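Local coordinates for protein hyaluronidase (Thermobaculum terrenum, PDB 5DIY) that probably hydrolyses terminal N-acetylglucosamine, including O-GlcNAc on proteins, as a family 84 glycoside hydrolase, at residues L180-T193 against V210-N223. Residues are numbered along the deposited sequence; the frame is centred on the assembly and turned at random.
Sequences LGQRLPKNIDVFWT and VQKSLQRPATLWDN. With NAG (2-acetamido-2-deoxy-beta-D-glucopyranose), chain E.
Arg-216 plugs the loop that follows helix 175-183, and its side chain is worth following outward. CB already points toward 180-193, and CG stands between backbone N and carbonyl carbon (chi1 74°). CD lies 3.5 Å from Ile-188 O, with the Val-190 side chain crossing at about a right angle; a bend at chi3 then swings the guanidinium back, and NE bonds Leu-214 O of its own helix end at 2.8 Å. NH1 meets Ile-188 O at 3.0 Å in the carbonyl plane, on a lone pair, plus Pro-185 O weakly. NH2 reaches Leu-184 O at 2.9 Å, from above that carbonyl's plane, and Gly-181 O weakly. Lys-186 CA covers one face. Carbonyls thus gather round the edge of a buried cation, and their partial charges probably steady it. Outside, Gln-215 splits its amide: NE2 bonds Gln-182 OE1 almost straight (172°), while OE1 takes Lys-186 NZ at 2.8 Å.

Farther along, Thr-219 N bonds Val-190 O and Trp-221 N bonds Trp-192 O, pairing the strands in parallel. Val-210 CG2 sits over the five-membered ring of Trp-192, a CH-pi contact. The edge of Trp-221 meets the face of Phe-191 (planes 69° apart), and its own face carries the NAG acetamide methyl, C8 lying 3.4 Å above the ring centre.

Strands 189-192 and 218-222, neighbours in the TIM barrel, form a beta-alpha-beta unit through helix 204-214; Arg-216 ties it to the end of the preceding helix 175-183. Strands 160-164 and 251-256 flank the pair, whose C-terminal ends, with Asn-223, border the sugar site.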
ATOM      1  N   LEU C 180      10.493  16.737  20.765  1.00 34.22           N
ATOM      2  CA  LEU C 180      10.427  17.310  19.419  1.00 33.70           C
ATOM      3  C   LEU C 180       9.376  18.431  19.339  1.00 32.48           C
ATOM      4  O   LEU C 180       9.623  19.471  18.728  1.00 31.89           O
ATOM      5  CB  LEU C 180      10.126  16.213  18.382  1.00 35.00           C
ATOM      6  CG  LEU C 180      10.857  16.228  17.045  1.00 35.36           C
ATOM      7  CD1 LEU C 180      12.366  16.088  17.215  1.00 35.87           C
ATOM      8  CD2 LEU C 180      10.308  15.099  16.185  1.00 35.29           C
ATOM      9  N   GLY C 181       8.217  18.222  19.958  1.00 31.45           N
ATOM     10  CA  GLY C 181       7.162  19.238  19.966  1.00 32.39           C
ATOM     11  C   GLY C 181       7.563  20.506  20.699  1.00 33.00           C
ATOM     12  O   GLY C 181       7.185  21.606  20.297  1.00 33.39           O
ATOM     13  N   GLN C 182       8.338  20.338  21.772  1.00 34.01           N
ATOM     14  CA  GLN C 182       8.867  21.452  22.564  1.00 34.10           C
ATOM     15  C   GLN C 182       9.958  22.236  21.821  1.00 33.98           C
ATOM     16  O   GLN C 182       9.947  23.466  21.825  1.00 33.22           O
ATOM     17  CB  GLN C 182       9.409  20.911  23.905  1.00 35.37           C
ATOM     18  CG  GLN C 182       9.875  21.952  24.921  1.00 35.78           C
ATOM     19  CD  GLN C 182       8.772  22.906  25.357  1.00 36.19           C
ATOM     20  OE1 GLN C 182       7.613  22.520  25.490  1.00 36.48           O
ATOM     21  NE2 GLN C 182       9.134  24.164  25.577  1.00 37.07           N
ATOM     22  N   ARG C 183      10.881  21.525  21.173  1.00 35.70           N
ATOM     23  CA  ARG C 183      12.105  22.138  20.618  1.00 35.04           C
ATOM     24  C   ARG C 183      12.076  22.497  19.135  1.00 34.10           C
ATOM     25  O   ARG C 183      12.875  23.331  18.704  1.00 33.00           O
ATOM     26  CB  ARG C 183      13.303  21.231  20.892  1.00 37.39           C
ATOM     27  CG  ARG C 183      13.509  20.956  22.373  1.00 39.65           C
ATOM     28  CD  ARG C 183      14.969  20.775  22.727  1.00 42.38           C
ATOM     29  NE  ARG C 183      15.136  20.590  24.170  1.00 45.87           N
ATOM     30  CZ  ARG C 183      16.291  20.679  24.832  1.00 47.57           C
ATOM     31  NH1 ARG C 183      17.435  20.954  24.202  1.00 48.31           N
ATOM     32  NH2 ARG C 183      16.302  20.491  26.149  1.00 49.01           N
ATOM     33  N   LEU C 184      11.197  21.876  18.346  1.00 32.81           N
ATOM     34  CA  LEU C 184      11.015  22.294  16.949  1.00 33.14           C
ATOM     35  C   LEU C 184      10.210  23.586  16.885  1.00 31.68           C
ATOM     36  O   LEU C 184       9.132  23.642  17.458  1.00 31.59           O
ATOM     37  CB  LEU C 184      10.272  21.237  16.113  1.00 33.36           C
ATOM     38  CG  LEU C 184      11.034  20.020  15.598  1.00 34.10           C
ATOM     39  CD1 LEU C 184      10.064  19.099  14.877  1.00 34.34           C
ATOM     40  CD2 LEU C 184      12.166  20.424  14.666  1.00 34.15           C
ATOM     41  N   PRO C 185      10.706  24.611  16.159  1.00 32.34           N
ATOM     42  CA  PRO C 185       9.867  25.782  15.860  1.00 33.42           C
ATOM     43  C   PRO C 185       8.499  25.367  15.310  1.00 34.74           C
ATOM     44  O   PRO C 185       8.422  24.439  14.497  1.00 35.21           O
ATOM     45  CB  PRO C 185      10.675  26.534  14.797  1.00 33.59           C
ATOM     46  CG  PRO C 185      12.091  26.155  15.063  1.00 33.34           C
ATOM     47  CD  PRO C 185      12.074  24.763  15.630  1.00 32.79           C
ATOM     48  N   LYS C 186       7.443  26.049  15.753  1.00 36.24           N
ATOM     49  CA  LYS C 186       6.056  25.576  15.570  1.00 36.80           C
ATOM     50  C   LYS C 186       5.632  25.440  14.112  1.00 35.41           C
ATOM     51  O   LYS C 186       4.795  24.597  13.792  1.00 36.89           O
ATOM     52  CB  LYS C 186       5.042  26.493  16.280  1.00 37.58           C
ATOM     53  CG  LYS C 186       5.217  26.659  17.781  1.00 39.54           C
ATOM     54  CD  LYS C 186       5.036  25.368  18.565  1.00 40.26           C
ATOM     55  CE  LYS C 186       5.184  25.619  20.061  1.00 41.27           C
ATOM     56  NZ  LYS C 186       5.922  24.522  20.747  1.00 43.03           N
ATOM     57  N   ASN C 187       6.202  26.267  13.242  1.00 33.99           N
ATOM     58  CA  ASN C 187       5.852  26.267  11.828  1.00 34.68           C
ATOM     59  C   ASN C 187       6.589  25.217  10.976  1.00 33.28           C
ATOM     60  O   ASN C 187       6.341  25.125   9.775  1.00 32.14           O
ATOM     61  CB  ASN C 187       6.041  27.677  11.257  1.00 36.52           C
ATOM     62  CG  ASN C 187       5.131  28.705  11.933  1.00 38.13           C
ATOM     63  OD1 ASN C 187       4.016  28.393  12.371  1.00 37.03           O
ATOM     64  ND2 ASN C 187       5.600  29.944  12.008  1.00 39.79           N
ATOM     65  N   ILE C 188       7.492  24.443  11.590  1.00 30.94           N
ATOM     66  CA  ILE C 188       8.034  23.242  10.963  1.00 30.58           C
ATOM     67  C   ILE C 188       6.965  22.152  11.077  1.00 29.26           C
ATOM     68  O   ILE C 188       6.500  21.839  12.179  1.00 29.66           O
ATOM     69  CB  ILE C 188       9.366  22.790  11.612  1.00 30.96           C
ATOM     70  CG1 ILE C 188      10.435  23.868  11.366  1.00 31.77           C
ATOM     71  CG2 ILE C 188       9.795  21.423  11.066  1.00 30.67           C
ATOM     72  CD1 ILE C 188      11.833  23.533  11.849  1.00 31.56           C
ATOM     73  N   ASP C 189       6.556  21.610   9.935  1.00 29.05           N
ATOM     74  CA  ASP C 189       5.534  20.560   9.894  1.00 28.47           C
ATOM     75  C   ASP C 189       6.150  19.218  10.283  1.00 27.11           C
ATOM     76  O   ASP C 189       7.338  18.992  10.061  1.00 26.97           O
ATOM     77  CB  ASP C 189       4.887  20.492   8.508  1.00 29.33           C
ATOM     78  CG  ASP C 189       3.879  21.608   8.278  1.00 30.47           C
ATOM     79  OD1 ASP C 189       2.939  21.739   9.080  1.00 31.65           O
ATOM     80  OD2 ASP C 189       4.011  22.352   7.289  1.00 33.61           O
ATOM     81  N   VAL C 190       5.341  18.341  10.879  1.00 26.09           N
ATOM     82  CA  VAL C 190       5.823  17.044  11.372  1.00 25.57           C
ATOM     83  C   VAL C 190       4.927  15.911  10.879  1.00 25.02           C
ATOM     84  O   VAL C 190       3.719  15.912  11.120  1.00 25.11           O
ATOM     85  CB  VAL C 190       5.906  17.013  12.913  1.00 25.32           C
ATOM     86  CG1 VAL C 190       6.334  15.633  13.412  1.00 25.34           C
ATOM     87  CG2 VAL C 190       6.872  18.084  13.405  1.00 25.28           C
ATOM     88  N   PHE C 191       5.545  14.942  10.204  1.00 24.47           N
ATOM     89  CA  PHE C 191       4.830  13.786   9.657  1.00 24.18           C
ATOM     90  C   PHE C 191       4.492  12.757  10.731  1.00 24.36           C
ATOM     91  O   PHE C 191       5.133  12.684  11.783  1.00 24.89           O
ATOM     92  CB  PHE C 191       5.645  13.093   8.549  1.00 23.71           C
ATOM     93  CG  PHE C 191       5.358  13.588   7.154  1.00 23.17           C
ATOM     94  CD1 PHE C 191       4.056  13.641   6.671  1.00 23.12           C
ATOM     95  CD2 PHE C 191       6.399  13.932   6.299  1.00 22.97           C
ATOM     96  CE1 PHE C 191       3.791  14.061   5.383  1.00 23.40           C
ATOM     97  CE2 PHE C 191       6.141  14.352   5.003  1.00 23.29           C
ATOM     98  CZ  PHE C 191       4.831  14.418   4.549  1.00 23.57           C
ATOM     99  N   TRP C 192       3.496  11.937  10.421  1.00 24.80           N
ATOM    100  CA  TRP C 192       3.042  10.869  11.295  1.00 24.24           C
ATOM    101  C   TRP C 192       2.204   9.902  10.454  1.00 24.75           C
ATOM    102  O   TRP C 192       1.398  10.343   9.632  1.00 25.68           O
ATOM    103  CB  TRP C 192       2.205  11.479  12.421  1.00 24.89           C
ATOM    104  CG  TRP C 192       1.744  10.508  13.421  1.00 24.42           C
ATOM    105  CD1 TRP C 192       0.505   9.964  13.508  1.00 24.96           C
ATOM    106  CD2 TRP C 192       2.507   9.952  14.488  1.00 24.85           C
ATOM    107  NE1 TRP C 192       0.446   9.092  14.560  1.00 25.08           N
ATOM    108  CE2 TRP C 192       1.664   9.062  15.182  1.00 25.32           C
ATOM    109  CE3 TRP C 192       3.826  10.108  14.921  1.00 25.27           C
ATOM    110  CZ2 TRP C 192       2.092   8.342  16.295  1.00 25.70           C
ATOM    111  CZ3 TRP C 192       4.253   9.387  16.029  1.00 25.41           C
ATOM    112  CH2 TRP C 192       3.389   8.520  16.703  1.00 25.66           C
ATOM    113  N   THR C 193       2.387   8.598  10.647  1.00 24.54           N
ATOM    114  CA  THR C 193       1.702   7.583   9.820  1.00 24.72           C
ATOM    115  C   THR C 193       0.500   6.918  10.494  1.00 25.48           C
ATOM    116  O   THR C 193      -0.283   6.253   9.821  1.00 26.71           O
ATOM    117  CB  THR C 193       2.681   6.498   9.275  1.00 24.17           C
ATOM    118  OG1 THR C 193       3.065   5.594  10.319  1.00 23.14           O
ATOM    119  CG2 THR C 193       3.938   7.134   8.678  1.00 23.83           C
ATOM    120  N   VAL C 210      -1.469  12.947  19.289  1.00 30.83           N
ATOM    121  CA  VAL C 210      -0.276  13.331  18.526  1.00 30.16           C
ATOM    122  C   VAL C 210      -0.103  14.857  18.545  1.00 29.92           C
ATOM    123  O   VAL C 210       0.998  15.358  18.788  1.00 30.05           O
ATOM    124  CB  VAL C 210      -0.314  12.833  17.058  1.00 30.06           C
ATOM    125  CG1 VAL C 210       0.889  13.362  16.270  1.00 29.72           C
ATOM    126  CG2 VAL C 210      -0.324  11.308  16.989  1.00 30.47           C
ATOM    127  N   GLN C 211      -1.197  15.571  18.288  1.00 30.00           N
ATOM    128  CA  GLN C 211      -1.210  17.032  18.282  1.00 30.57           C
ATOM    129  C   GLN C 211      -0.714  17.631  19.604  1.00 30.11           C
ATOM    130  O   GLN C 211       0.019  18.612  19.586  1.00 30.27           O
ATOM    131  CB  GLN C 211      -2.617  17.559  17.935  1.00 31.12           C
ATOM    132  CG  GLN C 211      -2.842  19.045  18.210  1.00 31.68           C
ATOM    133  CD  GLN C 211      -4.145  19.575  17.633  1.00 32.28           C
ATOM    134  OE1 GLN C 211      -5.056  18.813  17.310  1.00 34.23           O
ATOM    135  NE2 GLN C 211      -4.239  20.893  17.511  1.00 31.89           N
ATOM    136  N   LYS C 212      -1.104  17.031  20.730  1.00 30.42           N
ATOM    137  CA  LYS C 212      -0.681  17.502  22.057  1.00 31.01           C
ATOM    138  C   LYS C 212       0.822  17.363  22.251  1.00 30.04           C
ATOM    139  O   LYS C 212       1.480  18.318  22.649  1.00 28.99           O
ATOM    140  CB  LYS C 212      -1.417  16.760  23.180  1.00 31.81           C
ATOM    141  CG  LYS C 212      -2.905  17.061  23.260  1.00 32.29           C
ATOM    142  N   SER C 213       1.362  16.181  21.951  1.00 30.24           N
ATOM    143  CA  SER C 213       2.804  15.934  22.087  1.00 29.18           C
ATOM    144  C   SER C 213       3.637  16.817  21.166  1.00 28.88           C
ATOM    145  O   SER C 213       4.666  17.348  21.578  1.00 29.37           O
ATOM    146  CB  SER C 213       3.136  14.465  21.834  1.00 29.42           C
ATOM    147  OG  SER C 213       2.452  13.630  22.744  1.00 29.29           O
ATOM    148  N   LEU C 214       3.183  16.991  19.926  1.00 28.43           N
ATOM    149  CA  LEU C 214       3.916  17.816  18.956  1.00 27.25           C
ATOM    150  C   LEU C 214       3.711  19.322  19.157  1.00 26.54           C
ATOM    151  O   LEU C 214       4.451  20.122  18.585  1.00 25.83           O
ATOM    152  CB  LEU C 214       3.539  17.421  17.522  1.00 27.23           C
ATOM    153  CG  LEU C 214       3.919  16.005  17.080  1.00 27.00           C
ATOM    154  CD1 LEU C 214       3.408  15.747  15.675  1.00 27.04           C
ATOM    155  CD2 LEU C 214       5.422  15.772  17.155  1.00 27.28           C
ATOM    156  N   GLN C 215       2.704  19.696  19.950  1.00 26.80           N
ATOM    157  CA  GLN C 215       2.285  21.090  20.147  1.00 27.29           C
ATOM    158  C   GLN C 215       1.921  21.771  18.824  1.00 27.13           C
ATOM    159  O   GLN C 215       2.096  22.972  18.668  1.00 27.03           O
ATOM    160  CB  GLN C 215       3.334  21.886  20.934  1.00 27.39           C
ATOM    161  CG  GLN C 215       3.626  21.297  22.313  1.00 28.15           C
ATOM    162  CD  GLN C 215       4.661  22.083  23.093  1.00 28.64           C
ATOM    163  OE1 GLN C 215       4.770  23.299  22.949  1.00 30.39           O
ATOM    164  NE2 GLN C 215       5.427  21.390  23.928  1.00 28.67           N
ATOM    165  N   ARG C 216       1.404  20.979  17.884  1.00 26.91           N
ATOM    166  CA  ARG C 216       0.960  21.461  16.575  1.00 26.42           C
ATOM    167  C   ARG C 216       0.125  20.359  15.911  1.00 26.15           C
ATOM    168  O   ARG C 216       0.294  19.182  16.247  1.00 25.05           O
ATOM    169  CB  ARG C 216       2.156  21.808  15.679  1.00 26.75           C
ATOM    170  CG  ARG C 216       2.904  20.595  15.124  1.00 26.79           C
ATOM    171  CD  ARG C 216       4.360  20.896  14.847  1.00 26.66           C
ATOM    172  NE  ARG C 216       5.083  21.143  16.089  1.00 26.51           N
ATOM    173  CZ  ARG C 216       6.297  21.685  16.184  1.00 27.00           C
ATOM    174  NH1 ARG C 216       6.981  22.056  15.095  1.00 27.26           N
ATOM    175  NH2 ARG C 216       6.828  21.870  17.391  1.00 26.10           N
ATOM    176  N   PRO C 217      -0.765  20.729  14.968  1.00 26.08           N
ATOM    177  CA  PRO C 217      -1.405  19.696  14.149  1.00 25.70           C
ATOM    178  C   PRO C 217      -0.368  18.946  13.310  1.00 24.99           C
ATOM    179  O   PRO C 217       0.498  19.577  12.709  1.00 25.88           O
ATOM    180  CB  PRO C 217      -2.352  20.495  13.246  1.00 26.03           C
ATOM    181  CG  PRO C 217      -2.573  21.778  13.956  1.00 26.29           C
ATOM    182  CD  PRO C 217      -1.283  22.073  14.656  1.00 25.73           C
ATOM    183  N   ALA C 218      -0.438  17.619  13.305  1.00 24.35           N
ATOM    184  CA  ALA C 218       0.474  16.796  12.503  1.00 23.97           C
ATOM    185  C   ALA C 218       0.039  16.795  11.045  1.00 24.13           C
ATOM    186  O   ALA C 218      -1.096  17.135  10.734  1.00 24.09           O
ATOM    187  CB  ALA C 218       0.501  15.374  13.033  1.00 23.90           C
ATOM    188  N   THR C 219       0.967  16.442  10.161  1.00 24.66           N
ATOM    189  CA  THR C 219       0.665  16.155   8.763  1.00 25.16           C
ATOM    190  C   THR C 219       0.713  14.641   8.638  1.00 25.04           C
ATOM    191  O   THR C 219       1.633  14.014   9.145  1.00 25.09           O
ATOM    192  CB  THR C 219       1.701  16.792   7.815  1.00 25.38           C
ATOM    193  OG1 THR C 219       1.848  18.180   8.133  1.00 25.87           O
ATOM    194  CG2 THR C 219       1.266  16.654   6.353  1.00 25.20           C
ATOM    195  N   LEU C 220      -0.284  14.049   7.995  1.00 25.24           N
ATOM    196  CA  LEU C 220      -0.324  12.598   7.860  1.00 25.60           C
ATOM    197  C   LEU C 220       0.459  12.137   6.638  1.00 25.18           C
ATOM    198  O   LEU C 220       0.203  12.589   5.520  1.00 25.48           O
ATOM    199  CB  LEU C 220      -1.758  12.074   7.784  1.00 26.74           C
ATOM    200  CG  LEU C 220      -2.493  11.882   9.111  1.00 27.20           C
ATOM    201  CD1 LEU C 220      -3.977  11.695   8.824  1.00 28.20           C
ATOM    202  CD2 LEU C 220      -1.939  10.698   9.903  1.00 27.43           C
ATOM    203  N   TRP C 221       1.430  11.261   6.881  1.00 24.24           N
ATOM    204  CA  TRP C 221       2.070  10.451   5.852  1.00 23.98           C
ATOM    205  C   TRP C 221       1.263   9.166   5.885  1.00 23.27           C
ATOM    206  O   TRP C 221       1.500   8.311   6.726  1.00 23.54           O
ATOM    207  CB  TRP C 221       3.539  10.191   6.227  1.00 24.63           C
ATOM    208  CG  TRP C 221       4.361   9.370   5.261  1.00 24.78           C
ATOM    209  CD1 TRP C 221       3.958   8.284   4.525  1.00 25.05           C
ATOM    210  CD2 TRP C 221       5.748   9.557   4.959  1.00 24.98           C
ATOM    211  NE1 TRP C 221       5.001   7.806   3.782  1.00 24.54           N
ATOM    212  CE2 TRP C 221       6.112   8.562   4.027  1.00 24.81           C
ATOM    213  CE3 TRP C 221       6.716  10.477   5.379  1.00 25.37           C
ATOM    214  CZ2 TRP C 221       7.403   8.458   3.506  1.00 24.96           C
ATOM    215  CZ3 TRP C 221       8.002  10.372   4.867  1.00 25.45           C
ATOM    216  CH2 TRP C 221       8.333   9.369   3.935  1.00 25.68           C
ATOM    217  N   ASP C 222       0.298   9.028   4.985  1.00 22.38           N
ATOM    218  CA  ASP C 222      -0.601   7.886   5.032  1.00 22.36           C
ATOM    219  C   ASP C 222      -0.097   6.815   4.069  1.00 22.70           C
ATOM    220  O   ASP C 222      -0.080   7.023   2.851  1.00 23.26           O
ATOM    221  CB  ASP C 222      -2.035   8.312   4.705  1.00 21.74           C
ATOM    222  CG  ASP C 222      -3.078   7.414   5.354  1.00 22.18           C
ATOM    223  OD1 ASP C 222      -2.721   6.349   5.903  1.00 22.05           O
ATOM    224  OD2 ASP C 222      -4.273   7.780   5.336  1.00 22.62           O
ATOM    225  N   ASN C 223       0.318   5.676   4.619  1.00 22.48           N
ATOM    226  CA  ASN C 223       0.924   4.599   3.840  1.00 22.68           C
ATOM    227  C   ASN C 223      -0.130   3.682   3.237  1.00 22.97           C
ATOM    228  O   ASN C 223      -0.247   2.508   3.600  1.00 23.40           O
ATOM    229  CB  ASN C 223       1.912   3.792   4.698  1.00 22.55           C
ATOM    230  CG  ASN C 223       3.220   4.515   4.935  1.00 22.55           C
ATOM    231  OD1 ASN C 223       3.623   4.730   6.073  1.00 23.48           O
ATOM    232  ND2 ASN C 223       3.912   4.848   3.869  1.00 22.10           N
TER
HETATM  233  C1  NAG E 101       8.201   3.040   5.988  1.00 30.22           C
HETATM  234  C2  NAG E 101       8.770   4.215   5.168  1.00 28.79           C
HETATM  235  C3  NAG E 101       8.182   4.344   3.761  1.00 28.24           C
HETATM  236  C4  NAG E 101       7.667   3.000   3.274  1.00 27.66           C
HETATM  237  C5  NAG E 101       6.544   2.552   4.196  1.00 28.46           C
HETATM  238  C6  NAG E 101       5.951   1.190   3.802  1.00 28.96           C
HETATM  239  C7  NAG E 101       7.539   6.025   6.322  1.00 27.82           C
HETATM  240  C8  NAG E 101       7.698   7.334   7.045  1.00 27.67           C
HETATM  241  N2  NAG E 101       8.678   5.473   5.902  1.00 28.11           N
HETATM  242  O3  NAG E 101       9.193   4.845   2.879  1.00 27.75           O
HETATM  243  O4  NAG E 101       7.137   3.123   1.953  1.00 26.20           O
HETATM  244  O5  NAG E 101       6.917   2.554   5.577  1.00 29.59           O
HETATM  245  O6  NAG E 101       6.956   0.179   3.692  1.00 28.75           O
HETATM  246  O7  NAG E 101       6.440   5.514   6.150  1.00 27.28           O
HETATM  247  O   HOH W   1       2.439  19.433  10.749  1.00 19.54           O
HETATM  248  O   HOH W   2      -0.722   5.016   7.229  1.00 16.42           O